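Local coordinates for protein SSD1 (Saccharomyces cerevisiae S288C, PDB 7AM1) that binds mRNA untranslated regions and acts in translational repression as a non-enzymatic member of the RNase II family, at residues S418-P423 and Y707-Q712; F753-R758 and P902-R907; Q763-K768 and A789-A794; E779-P784 and N876-Q881; G785-T790 and R811-E816. All blocks are in the same frame, centred on the assembly; numbering follows the deposited sequence. Where two conformers were deposited one is given.

Interaction 1: S418-P423 and Y707-Q712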
# COMPACT_ATOMS: atom_id res chain seq x y z
N SER A 418 -3.02 -14.86 2.94
CA SER A 418 -1.82 -14.06 3.08
C SER A 418 -1.52 -13.81 4.55
O SER A 418 -2.43 -13.57 5.35
CB SER A 418 -1.94 -12.72 2.34
OG SER A 418 -0.83 -11.89 2.62
N ALA A 419 -0.24 -13.85 4.89
CA ALA A 419 0.19 -13.35 6.17
C ALA A 419 0.06 -11.84 6.19
O ALA A 419 -0.00 -11.18 5.15
CB ALA A 419 1.63 -13.77 6.46
N VAL A 420 0.01 -11.28 7.39
CA VAL A 420 -0.11 -9.84 7.58
C VAL A 420 1.05 -9.38 8.45
O VAL A 420 1.30 -9.96 9.51
CB VAL A 420 -1.46 -9.45 8.23
CG1 VAL A 420 -1.59 -7.94 8.29
CG2 VAL A 420 -2.62 -10.07 7.46
N PHE A 421 1.74 -8.34 8.00
CA PHE A 421 2.87 -7.78 8.73
C PHE A 421 2.57 -6.33 9.08
O PHE A 421 2.40 -5.49 8.19
CB PHE A 421 4.16 -7.90 7.91
CG PHE A 421 4.48 -9.31 7.53
CD1 PHE A 421 5.22 -10.12 8.38
CD2 PHE A 421 4.01 -9.85 6.34
CE1 PHE A 421 5.51 -11.42 8.04
CE2 PHE A 421 4.31 -11.16 6.00
CZ PHE A 421 5.05 -11.94 6.85
N MET A 422 2.49 -6.05 10.38
CA MET A 422 2.29 -4.72 10.92
C MET A 422 3.42 -4.41 11.89
O MET A 422 4.00 -5.33 12.48
CB MET A 422 0.94 -4.63 11.63
CG MET A 422 -0.23 -4.86 10.70
SD MET A 422 -1.79 -5.15 11.55
CE MET A 422 -1.47 -6.71 12.37
N PRO A 423 3.76 -3.14 12.09
CA PRO A 423 4.81 -2.84 13.08
C PRO A 423 4.50 -3.41 14.45
O PRO A 423 5.41 -3.87 15.15
CB PRO A 423 4.84 -1.30 13.09
CG PRO A 423 4.23 -0.88 11.78
CD PRO A 423 3.21 -1.92 11.46
N TYR A 707 -2.00 -5.73 2.49
CA TYR A 707 -1.33 -4.46 2.22
C TYR A 707 -2.03 -3.32 2.95
O TYR A 707 -1.38 -2.51 3.62
CB TYR A 707 -1.33 -4.22 0.71
CG TYR A 707 -0.98 -2.82 0.26
CD1 TYR A 707 0.34 -2.39 0.23
CD2 TYR A 707 -1.96 -1.94 -0.17
CE1 TYR A 707 0.67 -1.12 -0.19
CE2 TYR A 707 -1.65 -0.66 -0.59
CZ TYR A 707 -0.33 -0.26 -0.61
OH TYR A 707 -0.00 1.01 -1.03
N GLN A 708 -3.35 -3.25 2.84
CA GLN A 708 -4.09 -2.18 3.51
C GLN A 708 -3.88 -2.24 5.02
O GLN A 708 -3.69 -1.21 5.67
CB GLN A 708 -5.57 -2.27 3.15
CG GLN A 708 -5.84 -2.01 1.67
CD GLN A 708 -7.28 -2.26 1.26
OE1 GLN A 708 -7.72 -1.77 0.21
NE2 GLN A 708 -8.03 -3.02 2.06
N ALA A 709 -3.93 -3.45 5.59
CA ALA A 709 -3.70 -3.59 7.02
C ALA A 709 -2.32 -3.09 7.40
O ALA A 709 -2.16 -2.37 8.40
CB ALA A 709 -3.86 -5.06 7.43
N GLN A 710 -1.30 -3.43 6.61
CA GLN A 710 0.06 -3.02 6.94
C GLN A 710 0.18 -1.50 6.98
O GLN A 710 0.69 -0.93 7.95
CB GLN A 710 1.05 -3.63 5.95
CG GLN A 710 2.46 -3.05 6.05
CD GLN A 710 3.48 -3.88 5.28
OE1 GLN A 710 4.14 -3.39 4.36
NE2 GLN A 710 3.62 -5.14 5.67
N GLU A 711 -0.33 -0.81 5.95
CA GLU A 711 -0.21 0.64 5.91
C GLU A 711 -1.10 1.31 6.96
O GLU A 711 -0.73 2.36 7.50
CB GLU A 711 -0.54 1.16 4.51
CG GLU A 711 0.49 0.68 3.48
CD GLU A 711 0.93 1.77 2.51
OE1 GLU A 711 0.16 2.73 2.30
OE2 GLU A 711 2.04 1.65 1.96
N GLN A 712 -2.27 0.74 7.24
CA GLN A 712 -3.13 1.30 8.27
C GLN A 712 -2.46 1.22 9.64
O GLN A 712 -2.58 2.14 10.46
CB GLN A 712 -4.47 0.57 8.28
CG GLN A 712 -5.39 1.02 7.14
CD GLN A 712 -6.58 0.10 6.95
OE1 GLN A 712 -6.83 -0.80 7.75
NE2 GLN A 712 -7.31 0.31 5.86
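Gln710 reaches out of its helix to the backbone of a short strand, where its NE2 donates to Phe421 O over 2.8 Å. The N-H points at the oxygen with an angle of 154°. Phe421 O lies close to the plane of the Gln710 amide, whereas the donor stands 26° out of the Phe421 carbonyl plane. The same oxygen also rests against the aliphatic stem, with Gln710 CB 3.2 Å from Phe421 O. With CG opposite the backbone N (chi1 169°) and the chain extended beyond it, the amide arrives alongside the strand.

Next to this bond, Val420 CG1 meets Ala709 CB at 3.8 Å. Alanine suits the place because its single methyl lets helix and strand come close. Met422 CG lies 3.9 Å from Ala709 O, and Met422 CA stands 4.9 Å from Gln710 CA. In the RNB fold this is a two-stranded ribbon, 420-421 paired with 426-427, laid on the long helix 689-725 in the buried interior. The donor to Phe421 O is thus a side chain of the helix.

The second shell holds Gln710 in position, since its NE2 also donates to Lys532 O. An alanine here would probably cost Phe421 O and Lys532 O their common donor and open a gap beside the strand. Beyond, the Phe421 ring meets Trp374 edge-to-face, while Met422 packs on Ile315 and Leu319 of helix 311-321.

Interaction 2: F753-R758 and P902-R907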
# COMPACT_ATOMS: atom_id res chain seq x y z
N PHE A 753 9.05 11.30 6.94
CA PHE A 753 7.92 10.59 7.50
C PHE A 753 7.24 9.68 6.49
O PHE A 753 6.44 8.82 6.89
CB PHE A 753 6.89 11.59 8.05
CG PHE A 753 7.35 12.32 9.28
CD1 PHE A 753 8.32 13.30 9.20
CD2 PHE A 753 6.81 12.02 10.52
CE1 PHE A 753 8.74 13.97 10.34
CE2 PHE A 753 7.23 12.69 11.66
CZ PHE A 753 8.20 13.66 11.57
N GLY A 754 7.53 9.83 5.20
CA GLY A 754 6.83 9.07 4.18
C GLY A 754 5.35 9.40 4.09
O GLY A 754 4.53 8.49 3.95
N ILE A 755 5.00 10.68 4.17
CA ILE A 755 3.61 11.10 4.06
C ILE A 755 3.50 12.24 3.06
O ILE A 755 4.45 12.98 2.79
CB ILE A 755 3.00 11.53 5.42
CG1 ILE A 755 3.77 12.71 6.02
CG2 ILE A 755 2.96 10.34 6.37
CD1 ILE A 755 3.18 13.23 7.33
N GLU A 756 2.30 12.36 2.51
CA GLU A 756 1.93 13.42 1.57
C GLU A 756 0.58 13.94 2.03
O GLU A 756 -0.36 13.16 2.22
CB GLU A 756 1.85 12.88 0.14
CG GLU A 756 1.37 13.90 -0.89
CD GLU A 756 0.82 13.26 -2.15
OE1 GLU A 756 0.42 12.07 -2.12
OE2 GLU A 756 0.79 13.95 -3.19
N LYS A 757 0.48 15.25 2.25
CA LYS A 757 -0.72 15.85 2.81
C LYS A 757 -0.97 17.20 2.14
O LYS A 757 -0.12 17.74 1.43
CB LYS A 757 -0.61 16.02 4.33
CG LYS A 757 -0.56 14.70 5.08
CD LYS A 757 -1.94 14.07 5.19
CE LYS A 757 -1.87 12.56 5.34
NZ LYS A 757 -1.99 11.86 4.03
N ARG A 758 -2.16 17.75 2.39
CA ARG A 758 -2.64 18.93 1.68
C ARG A 758 -2.87 20.08 2.64
O ARG A 758 -3.60 19.94 3.63
CB ARG A 758 -3.93 18.60 0.93
CG ARG A 758 -4.57 19.79 0.23
CD ARG A 758 -5.60 19.32 -0.79
NE ARG A 758 -4.96 18.51 -1.82
CZ ARG A 758 -5.60 17.65 -2.61
NH1 ARG A 758 -6.91 17.49 -2.51
NH2 ARG A 758 -4.92 16.97 -3.52
N PRO A 902 -6.75 8.17 13.56
CA PRO A 902 -6.33 9.57 13.64
C PRO A 902 -6.16 10.16 12.25
O PRO A 902 -6.01 9.45 11.25
CB PRO A 902 -5.00 9.49 14.40
CG PRO A 902 -4.48 8.11 14.11
CD PRO A 902 -5.70 7.24 14.02
N CYS A 903 -6.17 11.49 12.21
CA CYS A 903 -6.12 12.23 10.95
C CYS A 903 -4.89 13.12 10.96
O CYS A 903 -4.78 14.03 11.78
CB CYS A 903 -7.38 13.07 10.78
SG CYS A 903 -8.90 12.09 10.79
N LEU A 904 -3.98 12.87 10.03
CA LEU A 904 -2.84 13.75 9.85
C LEU A 904 -3.29 15.02 9.15
O LEU A 904 -4.05 14.98 8.18
CB LEU A 904 -1.75 13.07 9.03
CG LEU A 904 -1.16 11.81 9.64
CD1 LEU A 904 -0.37 11.02 8.60
CD2 LEU A 904 -0.29 12.18 10.84
N THR A 905 -2.83 16.16 9.65
CA THR A 905 -3.17 17.45 9.07
C THR A 905 -1.92 18.31 9.03
O THR A 905 -1.03 18.19 9.88
CB THR A 905 -4.27 18.18 9.87
OG1 THR A 905 -3.82 18.40 11.22
CG2 THR A 905 -5.56 17.36 9.91
N VAL A 906 -1.86 19.19 8.04
CA VAL A 906 -0.72 20.08 7.86
C VAL A 906 -1.21 21.50 7.64
O VAL A 906 -2.29 21.73 7.08
CB VAL A 906 0.17 19.64 6.67
CG1 VAL A 906 0.89 18.36 7.00
CG2 VAL A 906 -0.66 19.50 5.41
N ARG A 907 -0.40 22.45 8.11
CA ARG A 907 -0.64 23.87 7.91
C ARG A 907 0.67 24.56 7.58
O ARG A 907 1.73 24.18 8.10
CB ARG A 907 -1.28 24.52 9.14
CG ARG A 907 -2.64 23.95 9.50
CD ARG A 907 -3.02 24.28 10.93
NE ARG A 907 -4.46 24.47 11.05
CZ ARG A 907 -5.06 25.09 12.06
NH1 ARG A 907 -4.34 25.59 13.07
NH2 ARG A 907 -6.37 25.22 12.06
O HOH W 1 -4.07 19.11 6.10
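Lys757 and Leu904 cross at about a right angle, the methylene chain of the lysine lying over the base of the leucine with Lys757 CE 3.7 Å from Leu904 CB. The lysine can do this because its chain folds at chi2 (-77°), so that the hydrocarbon part covers the apolar neighbour while the ammonium group turns back to its own strand. There Lys757 NZ donates to Glu756 O over 2.8 Å, and it is held further by Ser188 O and Glu185 O. A long residue with an oily shaft and a charged end thus serves two environments at once.

At its root, Lys757 CB rests 3.6 Å from Val906 CG2. That valine methyl stands between its own backbone N and carbonyl carbon (chi1 of CG1 -70°), which also brings Val906 CG2 to 3.5 Å from Arg758 O. On the other flank Ile755 and Leu904 meet at a slant through Ile755 CG2 and Leu904 CD1, 4.1 Å apart; these branched side chains fill the space between strands too separated for backbone pairing.

No direct hydrogen bond joins the two segments. A water bridges them instead, 2.6 Å from Arg758 O and accepting from Val906 N at 2.9 Å. The guanidinium of Arg758 points elsewhere, to a salt bridge with Asp747.

The axes of these outermost strands of a five-stranded antiparallel sheet run 63° apart. Glu756 bonds through its backbone to Leu189, and Leu904 to Gly186. Side chains and a water close the gap, consistent with the OB fold of this family, whose third and fifth strands face each other at the closure.

Interaction 3: Q763-K768 and A789-A794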
# COMPACT_ATOMS: atom_id res chain seq x y z
N GLN A 763 -8.04 26.85 6.06
CA GLN A 763 -7.62 26.54 7.42
C GLN A 763 -6.45 27.41 7.85
O GLN A 763 -5.88 27.20 8.93
CB GLN A 763 -7.29 25.06 7.55
CG GLN A 763 -8.54 24.19 7.45
CD GLN A 763 -8.24 22.71 7.55
OE1 GLN A 763 -7.32 22.21 6.90
NE2 GLN A 763 -9.03 22.00 8.35
N LEU A 764 -6.09 28.41 7.04
CA LEU A 764 -5.01 29.33 7.33
C LEU A 764 -5.56 30.74 7.55
O LEU A 764 -6.57 31.12 6.95
CB LEU A 764 -4.00 29.36 6.18
CG LEU A 764 -3.38 28.01 5.82
CD1 LEU A 764 -2.48 28.12 4.59
CD2 LEU A 764 -2.60 27.45 7.01
N PRO A 765 -4.92 31.54 8.41
CA PRO A 765 -5.38 32.92 8.62
C PRO A 765 -5.03 33.82 7.45
O PRO A 765 -4.04 34.56 7.49
CB PRO A 765 -4.64 33.35 9.90
CG PRO A 765 -3.37 32.54 9.86
CD PRO A 765 -3.76 31.20 9.26
N LEU A 766 -5.85 33.77 6.40
CA LEU A 766 -5.60 34.49 5.17
C LEU A 766 -6.62 35.61 4.97
O LEU A 766 -7.72 35.58 5.52
CB LEU A 766 -5.66 33.55 3.96
CG LEU A 766 -4.72 32.35 3.97
CD1 LEU A 766 -4.95 31.50 2.72
CD2 LEU A 766 -3.27 32.79 4.06
N ILE A 767 -6.22 36.59 4.17
CA ILE A 767 -7.15 37.59 3.66
C ILE A 767 -7.69 37.19 2.30
O ILE A 767 -8.87 37.36 2.00
CB ILE A 767 -6.46 38.97 3.61
CG1 ILE A 767 -6.31 39.54 5.02
CG2 ILE A 767 -7.23 39.94 2.72
CD1 ILE A 767 -4.91 39.99 5.34
N LYS A 768 -6.82 36.64 1.45
CA LYS A 768 -7.22 36.14 0.14
C LYS A 768 -6.11 35.23 -0.36
O LYS A 768 -5.11 34.98 0.32
CB LYS A 768 -7.49 37.28 -0.84
CG LYS A 768 -6.28 38.16 -1.12
CD LYS A 768 -6.53 39.11 -2.29
N ALA A 789 -0.20 28.21 13.89
CA ALA A 789 -0.17 27.09 14.82
C ALA A 789 -1.37 27.12 15.75
O ALA A 789 -1.81 26.07 16.22
CB ALA A 789 1.13 27.11 15.62
N THR A 790 -1.89 28.30 16.05
CA THR A 790 -2.98 28.44 17.02
C THR A 790 -4.25 28.97 16.38
O THR A 790 -5.23 29.24 17.09
CB THR A 790 -2.54 29.35 18.17
OG1 THR A 790 -2.13 30.62 17.64
CG2 THR A 790 -1.37 28.73 18.93
N PHE A 791 -4.27 29.13 15.06
CA PHE A 791 -5.43 29.73 14.40
C PHE A 791 -6.59 28.75 14.35
O PHE A 791 -6.42 27.59 13.99
CB PHE A 791 -5.06 30.18 12.99
CG PHE A 791 -6.22 30.73 12.21
CD1 PHE A 791 -6.76 31.97 12.53
CD2 PHE A 791 -6.75 30.03 11.14
CE1 PHE A 791 -7.82 32.48 11.81
CE2 PHE A 791 -7.81 30.54 10.42
CZ PHE A 791 -8.35 31.77 10.75
N ILE A 792 -7.78 29.23 14.72
CA ILE A 792 -9.00 28.44 14.65
C ILE A 792 -9.91 29.10 13.61
O ILE A 792 -10.45 30.18 13.87
CB ILE A 792 -9.69 28.34 16.01
CG1 ILE A 792 -8.81 27.57 16.99
CG2 ILE A 792 -11.06 27.69 15.87
CD1 ILE A 792 -9.19 27.76 18.45
N PRO A 793 -10.09 28.50 12.43
CA PRO A 793 -11.00 29.10 11.45
C PRO A 793 -12.38 29.30 12.05
O PRO A 793 -12.88 28.46 12.79
CB PRO A 793 -11.02 28.06 10.31
CG PRO A 793 -9.78 27.30 10.47
CD PRO A 793 -9.49 27.25 11.94
N ALA A 794 -13.01 30.43 11.69
CA ALA A 794 -14.31 30.76 12.26
C ALA A 794 -15.33 29.66 12.03
O ALA A 794 -16.14 29.35 12.91
CB ALA A 794 -14.81 32.08 11.68
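The Phe791 ring is clamped between two prolines, one from each segment. Pro765 CB sits over the centre of one face, 3.7 Å from the ring centroid and only 14° off the ring normal, a clear CH-pi contact. The opposite face is covered toward its rim by Pro793 N, from the same loop as the phenylalanine. A chi1 of 176° carries the Phe791 ring out of the loop and flat against the Pro765 pyrrolidine; the two side chains run past one another in opposite directions. The contact thus joins the chain leading into strand 766-772 to the loop between strand 777-782 and helix 814-827.

Backbone atoms complete the seat. Pro765 N lies over the ring, 3.6 Å from Phe791 CD2, and Gln763 O comes to the edge in the ring plane, 3.7 Å from the same Phe791 CD2. Pro793 meets the facing chain as well, with its CG 3.8 Å from Gln763 CA. Proline suits the position of Pro765, the centre of an inverse gamma turn whose Leu766 N to Leu764 O bond is weak: the rigid ring helps to fix the bend. Trp782 and Val786 pack on Pro765, and Gln763 NE2 turns off to Glu796.

A serine in place of Phe791 would probably leave the Pro765 ring without its flat cover and open a gap between the two prolines.

No hydrogen bond crosses this contact. Cohesion comes from C-H groups directed at a pi face, apolar packing, and a carbonyl oxygen near the slightly positive ring edge, so it probably depends on shape fit rather than charge.

Interaction 4: E779-P784 and N876-Q881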
# COMPACT_ATOMS: atom_id res chain seq x y z
N GLU A 779 -0.32 32.37 -4.52
CA GLU A 779 0.11 33.48 -3.68
C GLU A 779 -0.86 33.61 -2.52
O GLU A 779 -2.04 33.95 -2.72
CB GLU A 779 0.22 34.78 -4.48
CG GLU A 779 1.33 34.74 -5.52
CD GLU A 779 1.61 36.09 -6.14
OE1 GLU A 779 0.82 37.03 -5.92
OE2 GLU A 779 2.64 36.22 -6.85
N LEU A 780 -0.38 33.32 -1.32
CA LEU A 780 -1.17 33.45 -0.10
C LEU A 780 -1.04 34.88 0.42
O LEU A 780 0.08 35.39 0.56
CB LEU A 780 -0.70 32.45 0.95
CG LEU A 780 -0.62 30.97 0.55
CD1 LEU A 780 -0.05 30.13 1.68
CD2 LEU A 780 -1.99 30.44 0.14
N HIS A 781 -2.17 35.52 0.70
CA HIS A 781 -2.18 36.84 1.32
C HIS A 781 -2.50 36.63 2.80
O HIS A 781 -3.65 36.40 3.17
CB HIS A 781 -3.18 37.76 0.64
CG HIS A 781 -2.81 38.12 -0.76
ND1 HIS A 781 -2.99 39.38 -1.29
CD2 HIS A 781 -2.26 37.37 -1.75
CE1 HIS A 781 -2.57 39.39 -2.55
NE2 HIS A 781 -2.12 38.19 -2.85
N TRP A 782 -1.47 36.70 3.63
CA TRP A 782 -1.61 36.35 5.03
C TRP A 782 -2.18 37.50 5.85
O TRP A 782 -1.98 38.68 5.54
CB TRP A 782 -0.25 35.96 5.63
CG TRP A 782 0.27 34.63 5.18
CD1 TRP A 782 1.07 34.38 4.10
CD2 TRP A 782 0.04 33.37 5.81
NE1 TRP A 782 1.36 33.04 4.03
CE2 TRP A 782 0.73 32.40 5.06
CE3 TRP A 782 -0.69 32.97 6.93
CZ2 TRP A 782 0.71 31.05 5.40
CZ3 TRP A 782 -0.71 31.64 7.27
CH2 TRP A 782 -0.01 30.69 6.51
N GLN A 783 -2.86 37.14 6.93
CA GLN A 783 -3.17 38.10 7.98
C GLN A 783 -1.92 38.33 8.81
O GLN A 783 -1.44 37.38 9.46
CB GLN A 783 -4.28 37.58 8.88
CG GLN A 783 -5.59 37.26 8.19
CD GLN A 783 -6.60 36.66 9.14
OE1 GLN A 783 -6.54 36.89 10.35
NE2 GLN A 783 -7.51 35.85 8.61
N PRO A 784 -1.35 39.53 8.83
CA PRO A 784 -0.10 39.73 9.57
C PRO A 784 -0.29 39.44 11.05
O PRO A 784 -1.32 39.77 11.64
CB PRO A 784 0.24 41.21 9.31
CG PRO A 784 -1.06 41.84 8.97
CD PRO A 784 -1.85 40.79 8.24
N ASN A 876 2.29 47.22 -0.12
CA ASN A 876 1.37 48.04 0.66
C ASN A 876 0.79 47.18 1.78
O ASN A 876 1.55 46.73 2.65
CB ASN A 876 0.34 48.70 -0.25
CG ASN A 876 0.84 50.04 -0.82
OD1 ASN A 876 2.01 50.40 -0.64
ND2 ASN A 876 -0.03 50.76 -1.52
N ASP A 877 -0.51 46.92 1.79
CA ASP A 877 -1.10 46.14 2.88
C ASP A 877 -1.23 44.65 2.55
O ASP A 877 -1.82 43.91 3.34
CB ASP A 877 -2.46 46.72 3.27
CG ASP A 877 -2.34 48.06 3.96
OD1 ASP A 877 -1.52 48.17 4.89
OD2 ASP A 877 -3.07 49.00 3.58
N ASN A 878 -0.70 44.20 1.42
CA ASN A 878 -0.69 42.78 1.09
C ASN A 878 0.59 42.12 1.61
O ASN A 878 1.70 42.57 1.31
CB ASN A 878 -0.83 42.57 -0.42
CG ASN A 878 -2.24 42.80 -0.91
OD1 ASN A 878 -3.20 42.41 -0.24
ND2 ASN A 878 -2.38 43.41 -2.08
N TYR A 879 0.42 41.06 2.39
CA TYR A 879 1.52 40.28 2.95
C TYR A 879 1.54 38.93 2.24
O TYR A 879 0.85 37.99 2.63
CB TYR A 879 1.35 40.15 4.46
CG TYR A 879 1.34 41.49 5.16
CD1 TYR A 879 0.17 42.23 5.26
CD2 TYR A 879 2.51 42.04 5.69
CE1 TYR A 879 0.16 43.47 5.89
CE2 TYR A 879 2.50 43.28 6.32
CZ TYR A 879 1.32 43.99 6.41
OH TYR A 879 1.30 45.22 7.03
N ILE A 880 2.36 38.84 1.19
CA ILE A 880 2.25 37.79 0.19
C ILE A 880 3.34 36.75 0.39
O ILE A 880 4.52 37.10 0.54
CB ILE A 880 2.33 38.38 -1.24
CG1 ILE A 880 1.22 39.42 -1.44
CG2 ILE A 880 2.27 37.27 -2.28
CD1 ILE A 880 1.24 40.07 -2.81
N GLN A 881 2.95 35.48 0.37
CA GLN A 881 3.88 34.36 0.31
C GLN A 881 3.63 33.60 -0.99
O GLN A 881 2.48 33.28 -1.31
CB GLN A 881 3.71 33.41 1.50
CG GLN A 881 4.69 32.24 1.49
CD GLN A 881 4.43 31.24 2.60
OE1 GLN A 881 3.43 31.33 3.30
NE2 GLN A 881 5.33 30.27 2.75
O HOH W 2 -2.32 40.04 3.28
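The His781 ring carries Ile880 CG1 over the centre of one face, a CH-pi contact of 3.9 Å from that carbon to the ring centroid, while Asn878 OD1 lies at its edge, taking a weak bond from His781 ND1 at 3.2 Å. On the side of Gln881, the indole NE1 of Trp782 donates to a lone pair of Gln881 OE1 over 2.8 Å, bent to 136° at hydrogen; the oxygen stands somewhat out of the indole plane, and indole and amide planes are 31° apart. Glutamine thereby satisfies the buried indole N-H, reaching it with an extended chain. The Tyr879 ring has Pro784 CB centred over one face, 4.0 Å from its centroid; a water lies at its edge.

Leu780 and Gln881 pair through two backbone hydrogen bonds, and Trp782 N donates to Tyr879 O at 2.8 Å. Further on, that water takes the place of a direct bond, 2.7 Å from Trp782 O and 3.1 Å from Tyr879 N. Glu779 lends its CB to Ile880 CG2 and sends its carboxylate to Arg166.

The strands run 140° apart, with Leu780 and Gln881 on one face and His781 and Ile880 on the other: an antiparallel ladder, opened by the water at its Trp782 end, between neighbouring strands of a five-stranded sheet.

Interaction 5: G785-T790 and R811-E816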
# COMPACT_ATOMS: atom_id res chain seq x y z
N GLY A 785 0.72 38.79 11.64
CA GLY A 785 0.77 38.58 13.07
C GLY A 785 -0.07 37.45 13.61
O GLY A 785 -0.04 37.22 14.83
N VAL A 786 -0.82 36.74 12.77
CA VAL A 786 -1.69 35.66 13.22
C VAL A 786 -0.97 34.33 13.06
O VAL A 786 -0.66 33.92 11.93
CB VAL A 786 -3.03 35.67 12.45
CG1 VAL A 786 -3.95 34.56 12.95
CG2 VAL A 786 -3.70 37.03 12.59
N ASP A 787 -0.71 33.66 14.17
CA ASP A 787 0.04 32.40 14.15
C ASP A 787 -0.85 31.28 13.62
O ASP A 787 -1.94 31.04 14.14
CB ASP A 787 0.54 32.08 15.56
CG ASP A 787 1.55 30.93 15.58
OD1 ASP A 787 1.75 30.28 14.53
OD2 ASP A 787 2.14 30.69 16.65
N SER A 788 -0.37 30.61 12.56
CA SER A 788 -1.09 29.47 12.00
C SER A 788 -1.19 28.33 13.00
O SER A 788 -2.13 27.53 12.94
CB SER A 788 -0.39 28.95 10.74
OG SER A 788 -0.36 29.92 9.71
N ALA A 789 -0.20 28.21 13.89
CA ALA A 789 -0.17 27.09 14.82
C ALA A 789 -1.37 27.12 15.75
O ALA A 789 -1.81 26.07 16.22
CB ALA A 789 1.13 27.11 15.62
N THR A 790 -1.89 28.30 16.05
CA THR A 790 -2.98 28.44 17.02
C THR A 790 -4.25 28.97 16.38
O THR A 790 -5.23 29.24 17.09
CB THR A 790 -2.54 29.35 18.17
OG1 THR A 790 -2.13 30.62 17.64
CG2 THR A 790 -1.37 28.73 18.93
N ARG A 811 -2.56 23.52 21.20
CA ARG A 811 -1.48 23.86 20.29
C ARG A 811 -0.67 25.01 20.87
O ARG A 811 -1.23 26.05 21.22
CB ARG A 811 -1.99 24.26 18.90
CG ARG A 811 -2.35 23.11 17.98
CD ARG A 811 -3.80 22.70 18.15
NE ARG A 811 -4.31 22.07 16.94
CZ ARG A 811 -5.56 21.66 16.78
NH1 ARG A 811 -6.44 21.81 17.76
NH2 ARG A 811 -5.93 21.10 15.64
N SER A 812 0.64 24.81 20.97
CA SER A 812 1.55 25.87 21.37
C SER A 812 1.77 26.85 20.21
O SER A 812 1.33 26.62 19.08
CB SER A 812 2.90 25.29 21.79
OG SER A 812 3.61 24.85 20.65
N THR A 813 2.43 27.97 20.51
CA THR A 813 2.78 28.89 19.44
C THR A 813 3.88 28.29 18.57
O THR A 813 4.64 27.42 19.01
CB THR A 813 3.28 30.22 20.00
OG1 THR A 813 4.55 30.00 20.62
CG2 THR A 813 2.30 30.82 21.01
N ALA A 814 3.99 28.78 17.33
CA ALA A 814 5.03 28.31 16.43
C ALA A 814 6.42 28.53 17.01
O ALA A 814 7.31 27.69 16.85
CB ALA A 814 4.91 29.00 15.07
N ALA A 815 6.63 29.67 17.67
CA ALA A 815 7.93 29.97 18.25
C ALA A 815 8.35 28.91 19.25
O ALA A 815 9.52 28.50 19.28
CB ALA A 815 7.91 31.35 18.90
N GLU A 816 7.42 28.45 20.09
CA GLU A 816 7.77 27.43 21.08
C GLU A 816 8.22 26.14 20.40
O GLU A 816 9.18 25.50 20.85
CB GLU A 816 6.58 27.16 22.00
CG GLU A 816 6.22 28.33 22.92
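A helix start held by an aspartate from an earlier turn of the chain defines this contact: Asp787, in an Asx turn of the loop after strand 777-782, receives the first turn of helix 814-827. Asp787 OD2 accepts from Ala814 N over 2.7 Å, nearly straight at 174°, through its syn lone pair. The other oxygen serves the turn itself, Asp787 OD1 accepting from Ala789 N at 2.9 Å, met from well above the carboxylate plane. One carboxylate thus fixes both the loop and the helix end, and aspartate suits the place because its short side chain can bond back to its own turn while still reaching across. The N-terminal end of the helix would probably stabilise its negative charge.

The first torsion of Asp787, near -169°, turns the carboxylate toward the helix start. The N-cap itself is Thr813, whose OG1 accepts a weak bond from Glu816 N.

Small residues allow this closeness. Ala789 CB lies 3.5 Å from Ser812 O, and the methyl of Ala814 comes within 3.5 Å of Asp787 OD1, measured from its CB. Arg811 uses only its stem here, with CB 3.2 Å from Ala789 O. At the outer margin, the Thr790 methyl drops over the chain leading into the helix, its CG2 3.4 Å from Ser812 O.

How the interactions relate
Interactions 2 to 5 gather in the C-terminal region, whereas interaction 1 lies in the RNB core, its centre about 20 Å from that of interaction 2; helix 689-725 spans the two, touching Leu904 as well. Arg907 ties interaction 2 to interaction 3, a weak hydrogen bond running from its NH1 to Phe791 O at 3.0 Å. Interactions 3 and 4 meet at adjacent strands, where Ile767 N lies 2.8 Å from His781 O, a probable hydrogen bond. Interactions 3 and 5 share Ala789 and Thr790, and Pro765 CB lies 3.4 Å from Val786 CG1. Interaction 5 is nested in the chain loop closed by interaction 4, their centres about 17 Å apart.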